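Local atomic coordinates of sugar phosphate isomerase/epimerase (PDB entry 3L23), a protein that binds a magnesium ion in a TIM barrel of the xylose isomerase-like family and probably acts as a sugar phosphate isomerase or epimerase. Residues A[72-84]-A[117-129]. Sequence-based numbering, arbitrary orientation.
Sequences GLKIISSHVNPVD and HAKLGCKYLIQPM
Pro128 lays its CB over one face of the His79 imidazole, 3.3 Å from ND1, while the His117 ring meets Ser78 edge-on: OG lies near the ring plane, 2.8 Å from NE2. Leu125 CD1 sits over the centre of one face of His117 and Leu120 CD1 covers the rim of the opposite face, so the ring is sandwiched between two leucine methyls. The third ring, Tyr124, takes Ile76 CG2 in plane at its edge and Lys123 CG over one face.

These contacts belong to a beta-alpha-beta unit of the TIM barrel: strand 74-79, helix 103-119, then strand 124-127 parallel to the first. Ile126 N donates to Ser78 O and Val80 N to Ile126 O (both 2.9 Å), and Tyr124 N to Ile76 O. Side chains alternate between two environments. Ser78 faces the helix layer; with OG anti to its backbone N (chi1 -179°), the small hydroxyl shares a hydrogen bond with His117 NE2, while His117 ND1 is held by Thr113 O, and thus ties strand to helix. Ser77, His79, Tyr124 and Ile126 point to the barrel interior, where Ser77 OG hydrogen-bonds to Glu47, Tyr124 OH to Asp271 and His79 NE2 to Glu214. His79 also stands edge-to-face to His165, a magnesium ligand, and its side chain lies about 5 Å from the magnesium ion, consistent with a second-shell place.

Gly121, at positive phi, closes helix 103-119 in a Schellman motif, and the turn that follows leads into the second strand. One water donates to both Ile75 O and Gly121 O, bridging carbonyls that cannot pair directly. At the C-terminal end of the pair, Asn81 OD1 accepts a weak bond from the backbone N of Met129, here selenomethionine, at 3.3 Å, and Gln127, its chain extended as far as CD, sends NE2 to Met129 O with an N-H...O angle of 178°, that oxygen only 1° out of its amide plane.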
loop_
_atom_site.group_PDB
_atom_site.type_symbol
_atom_site.label_atom_id
_atom_site.label_comp_id
_atom_site.label_asym_id
_atom_site.label_seq_id
_atom_site.Cartn_x
_atom_site.Cartn_y
_atom_site.Cartn_z
ATOM N N GLY A 72 18.024 13.005 -2.591
ATOM C CA GLY A 72 17.186 13.331 -3.745
ATOM C C GLY A 72 15.877 12.609 -3.835
ATOM O O GLY A 72 15.276 12.568 -4.918
ATOM N N LEU A 73 15.416 12.022 -2.722
ATOM C CA LEU A 73 14.199 11.262 -2.689
ATOM C C LEU A 73 13.111 12.047 -1.971
ATOM O O LEU A 73 13.405 12.901 -1.121
ATOM C CB LEU A 73 14.419 9.918 -1.962
ATOM C CG LEU A 73 15.510 8.997 -2.531
ATOM C CD1 LEU A 73 15.812 7.857 -1.574
ATOM C CD2 LEU A 73 15.095 8.439 -3.899
ATOM N N LYS A 74 11.858 11.802 -2.334
ATOM C CA LYS A 74 10.729 12.439 -1.647
ATOM C C LYS A 74 9.810 11.396 -1.083
ATOM O O LYS A 74 9.464 10.447 -1.778
ATOM C CB LYS A 74 9.926 13.313 -2.595
ATOM C CG LYS A 74 8.991 14.276 -1.880
ATOM N N ILE A 75 9.399 11.594 0.168
ATOM C CA ILE A 75 8.427 10.718 0.807
ATOM C C ILE A 75 7.026 11.165 0.407
ATOM O O ILE A 75 6.613 12.292 0.705
ATOM C CB ILE A 75 8.582 10.719 2.353
ATOM C CG1 ILE A 75 9.992 10.243 2.766
ATOM C CG2 ILE A 75 7.487 9.884 3.009
ATOM C CD1 ILE A 75 10.249 10.472 4.261
ATOM N N ILE A 76 6.321 10.278 -0.298
ATOM C CA ILE A 76 4.994 10.532 -0.861
ATOM C C ILE A 76 3.893 9.783 -0.129
ATOM O O ILE A 76 2.764 10.259 -0.030
ATOM C CB ILE A 76 4.960 10.057 -2.345
ATOM C CG1 ILE A 76 6.023 10.787 -3.167
ATOM C CG2 ILE A 76 3.551 10.201 -3.008
ATOM C CD1 ILE A 76 5.938 12.302 -3.117
ATOM N N SER A 77 4.210 8.597 0.380
ATOM C CA SER A 77 3.206 7.733 0.939
ATOM C C SER A 77 3.780 6.898 2.067
ATOM O O SER A 77 4.995 6.810 2.257
ATOM C CB SER A 77 2.651 6.837 -0.178
ATOM O OG SER A 77 1.616 5.996 0.257
ATOM N N SER A 78 2.888 6.322 2.847
ATOM C CA SER A 78 3.276 5.464 3.968
ATOM C C SER A 78 2.221 4.399 4.255
ATOM O O SER A 78 1.037 4.707 4.281
ATOM C CB SER A 78 3.518 6.310 5.228
ATOM O OG SER A 78 3.929 5.555 6.361
ATOM N N HIS A 79 2.700 3.173 4.516
ATOM C CA HIS A 79 1.911 2.021 4.912
ATOM C C HIS A 79 1.931 1.861 6.397
ATOM O O HIS A 79 2.971 1.695 6.994
ATOM C CB HIS A 79 2.449 0.725 4.312
ATOM C CG HIS A 79 1.932 0.445 2.956
ATOM N ND1 HIS A 79 1.958 -0.814 2.397
ATOM C CD2 HIS A 79 1.353 1.254 2.047
ATOM C CE1 HIS A 79 1.417 -0.760 1.195
ATOM N NE2 HIS A 79 1.047 0.481 0.954
ATOM N N VAL A 80 0.754 1.878 7.007
ATOM C CA VAL A 80 0.658 1.747 8.428
ATOM C C VAL A 80 -0.540 0.863 8.781
ATOM O O VAL A 80 -1.528 0.835 8.056
ATOM C CB VAL A 80 0.485 3.121 9.116
ATOM C CG1 VAL A 80 1.716 4.020 8.842
ATOM C CG2 VAL A 80 -0.830 3.794 8.659
ATOM N N ASN A 81 -0.451 0.144 9.883
ATOM C CA ASN A 81 -1.564 -0.682 10.332
ATOM C C ASN A 81 -1.930 -0.375 11.787
ATOM O O ASN A 81 -1.022 -0.329 12.626
ATOM C CB ASN A 81 -1.173 -2.161 10.274
ATOM C CG ASN A 81 -1.159 -2.718 8.887
ATOM O OD1 ASN A 81 -2.193 -2.751 8.152
ATOM N ND2 ASN A 81 0.031 -3.153 8.493
ATOM N N PRO A 82 -3.223 -0.165 12.099
ATOM C CA PRO A 82 -3.621 0.043 13.496
ATOM C C PRO A 82 -3.126 -0.990 14.496
ATOM O O PRO A 82 -3.232 -2.211 14.275
ATOM C CB PRO A 82 -5.158 0.014 13.432
ATOM C CG PRO A 82 -5.453 0.528 12.070
ATOM C CD PRO A 82 -4.375 0.011 11.189
ATOM N N VAL A 83 -2.579 -0.469 15.587
ATOM C CA VAL A 83 -2.100 -1.285 16.691
ATOM C C VAL A 83 -2.559 -0.684 17.995
ATOM O O VAL A 83 -2.835 0.514 18.081
ATOM C CB VAL A 83 -0.539 -1.395 16.755
ATOM C CG1 VAL A 83 0.039 -2.211 15.584
ATOM C CG2 VAL A 83 0.096 -0.017 16.853
ATOM N N ASP A 84 -2.673 -1.554 18.999
ATOM C CA ASP A 84 -3.026 -1.191 20.350
ATOM C C ASP A 84 -1.683 -0.989 21.052
ATOM O O ASP A 84 -0.986 -1.962 21.348
ATOM C CB ASP A 84 -3.833 -2.322 20.992
ATOM C CG ASP A 84 -4.211 -2.044 22.460
ATOM O OD1 ASP A 84 -3.579 -1.183 23.104
ATOM O OD2 ASP A 84 -5.150 -2.702 22.963
ATOM N N HIS A 117 2.377 11.885 10.224
ATOM C CA HIS A 117 2.558 11.894 8.760
ATOM C C HIS A 117 2.330 13.274 8.146
ATOM O O HIS A 117 2.938 13.564 7.114
ATOM C CB HIS A 117 1.738 10.806 8.100
ATOM C CG HIS A 117 2.330 9.452 8.314
ATOM N ND1 HIS A 117 2.184 8.756 9.496
ATOM C CD2 HIS A 117 3.106 8.684 7.519
ATOM C CE1 HIS A 117 2.834 7.611 9.413
ATOM N NE2 HIS A 117 3.414 7.544 8.228
ATOM N N ALA A 118 1.523 14.123 8.799
ATOM C CA ALA A 118 1.398 15.514 8.395
ATOM C C ALA A 118 2.753 16.197 8.608
ATOM O O ALA A 118 3.227 16.939 7.754
ATOM C CB ALA A 118 0.292 16.231 9.177
ATOM N N LYS A 119 3.399 15.937 9.742
ATOM C CA LYS A 119 4.719 16.500 9.980
ATOM C C LYS A 119 5.740 15.992 8.977
ATOM O O LYS A 119 6.671 16.732 8.626
ATOM C CB LYS A 119 5.194 16.215 11.397
ATOM C CG LYS A 119 4.414 16.951 12.450
ATOM N N LEU A 120 5.583 14.753 8.521
ATOM C CA LEU A 120 6.461 14.191 7.486
ATOM C C LEU A 120 6.169 14.745 6.068
ATOM O O LEU A 120 6.959 14.499 5.148
ATOM C CB LEU A 120 6.370 12.659 7.448
ATOM C CG LEU A 120 7.022 11.813 8.529
ATOM C CD1 LEU A 120 6.588 10.334 8.432
ATOM C CD2 LEU A 120 8.563 11.967 8.460
ATOM N N GLY A 121 5.056 15.459 5.882
ATOM C CA GLY A 121 4.678 15.992 4.566
ATOM C C GLY A 121 4.218 14.935 3.586
ATOM O O GLY A 121 4.240 15.135 2.368
ATOM N N CYS A 122 3.720 13.839 4.131
ATOM C CA CYS A 122 3.348 12.677 3.392
ATOM C C CYS A 122 1.969 12.890 2.744
ATOM O O CYS A 122 0.991 13.289 3.422
ATOM C CB CYS A 122 3.419 11.517 4.381
ATOM S SG CYS A 122 3.521 10.006 3.671
ATOM N N LYS A 123 1.877 12.698 1.435
ATOM C CA LYS A 123 0.614 12.937 0.714
ATOM C C LYS A 123 -0.474 11.885 0.972
ATOM O O LYS A 123 -1.670 12.239 1.089
ATOM C CB LYS A 123 0.890 13.081 -0.787
ATOM C CG LYS A 123 -0.370 13.124 -1.626
ATOM C CD LYS A 123 -0.109 13.497 -3.042
ATOM C CE LYS A 123 -1.427 13.662 -3.785
ATOM N NZ LYS A 123 -1.243 14.276 -5.129
ATOM N N TYR A 124 -0.058 10.610 0.972
ATOM C CA TYR A 124 -0.933 9.473 1.217
ATOM C C TYR A 124 -0.580 8.732 2.504
ATOM O O TYR A 124 0.592 8.518 2.784
ATOM C CB TYR A 124 -0.825 8.481 0.072
ATOM C CG TYR A 124 -1.045 9.042 -1.324
ATOM C CD1 TYR A 124 -2.306 9.236 -1.808
ATOM C CD2 TYR A 124 0.030 9.306 -2.159
ATOM C CE1 TYR A 124 -2.528 9.694 -3.082
ATOM C CE2 TYR A 124 -0.165 9.785 -3.447
ATOM C CZ TYR A 124 -1.446 9.966 -3.905
ATOM O OH TYR A 124 -1.646 10.451 -5.176
ATOM N N LEU A 125 -1.621 8.319 3.228
ATOM C CA LEU A 125 -1.523 7.454 4.413
ATOM C C LEU A 125 -2.448 6.270 4.131
ATOM O O LEU A 125 -3.655 6.450 3.907
ATOM C CB LEU A 125 -1.943 8.217 5.670
ATOM C CG LEU A 125 -1.668 7.510 6.993
ATOM C CD1 LEU A 125 -0.207 7.143 7.168
ATOM C CD2 LEU A 125 -2.189 8.358 8.186
ATOM N N ILE A 126 -1.873 5.064 4.126
ATOM C CA ILE A 126 -2.533 3.872 3.568
ATOM C C ILE A 126 -2.426 2.672 4.516
ATOM O O ILE A 126 -1.366 2.398 5.061
ATOM C CB ILE A 126 -1.926 3.506 2.197
ATOM C CG1 ILE A 126 -2.189 4.616 1.167
ATOM C CG2 ILE A 126 -2.446 2.156 1.685
ATOM C CD1 ILE A 126 -1.481 4.547 -0.193
ATOM N N GLN A 127 -3.556 1.997 4.739
ATOM C CA GLN A 127 -3.630 0.729 5.481
ATOM C C GLN A 127 -3.497 -0.413 4.476
ATOM O O GLN A 127 -4.295 -0.490 3.539
ATOM C CB GLN A 127 -4.944 0.593 6.223
ATOM C CG GLN A 127 -5.046 -0.740 6.920
ATOM C CD GLN A 127 -6.233 -0.804 7.810
ATOM O OE1 GLN A 127 -6.657 0.227 8.365
ATOM N NE2 GLN A 127 -6.788 -2.012 7.984
ATOM N N PRO A 128 -2.460 -1.256 4.621
ATOM C CA PRO A 128 -2.241 -2.369 3.654
ATOM C C PRO A 128 -2.706 -3.755 4.042
ATOM O O PRO A 128 -2.655 -4.647 3.195
ATOM C CB PRO A 128 -0.728 -2.370 3.526
ATOM C CG PRO A 128 -0.285 -2.105 4.944
ATOM C CD PRO A 128 -1.299 -1.118 5.525
HETATM N N MSE A 129 -3.156 -3.985 5.278
HETATM C CA MSE A 129 -3.586 -5.305 5.716
HETATM C C MSE A 129 -5.090 -5.351 6.001
HETATM O O MSE A 129 -5.621 -4.473 6.627
HETATM C CB MSE A 129 -2.829 -5.758 6.982
HETATM C CG MSE A 129 -3.088 -7.222 7.398
HETATM SE SE MSE A 129 -2.485 -8.511 5.923
HETATM C CE MSE A 129 -0.970 -7.608 5.601
HETATM O O HOH W 1 7.559 14.236 2.401
HETATM O O HOH W 2 4.491 13.938 0.055
HETATM O O HOH W 3 -4.612 -3.877 9.769
#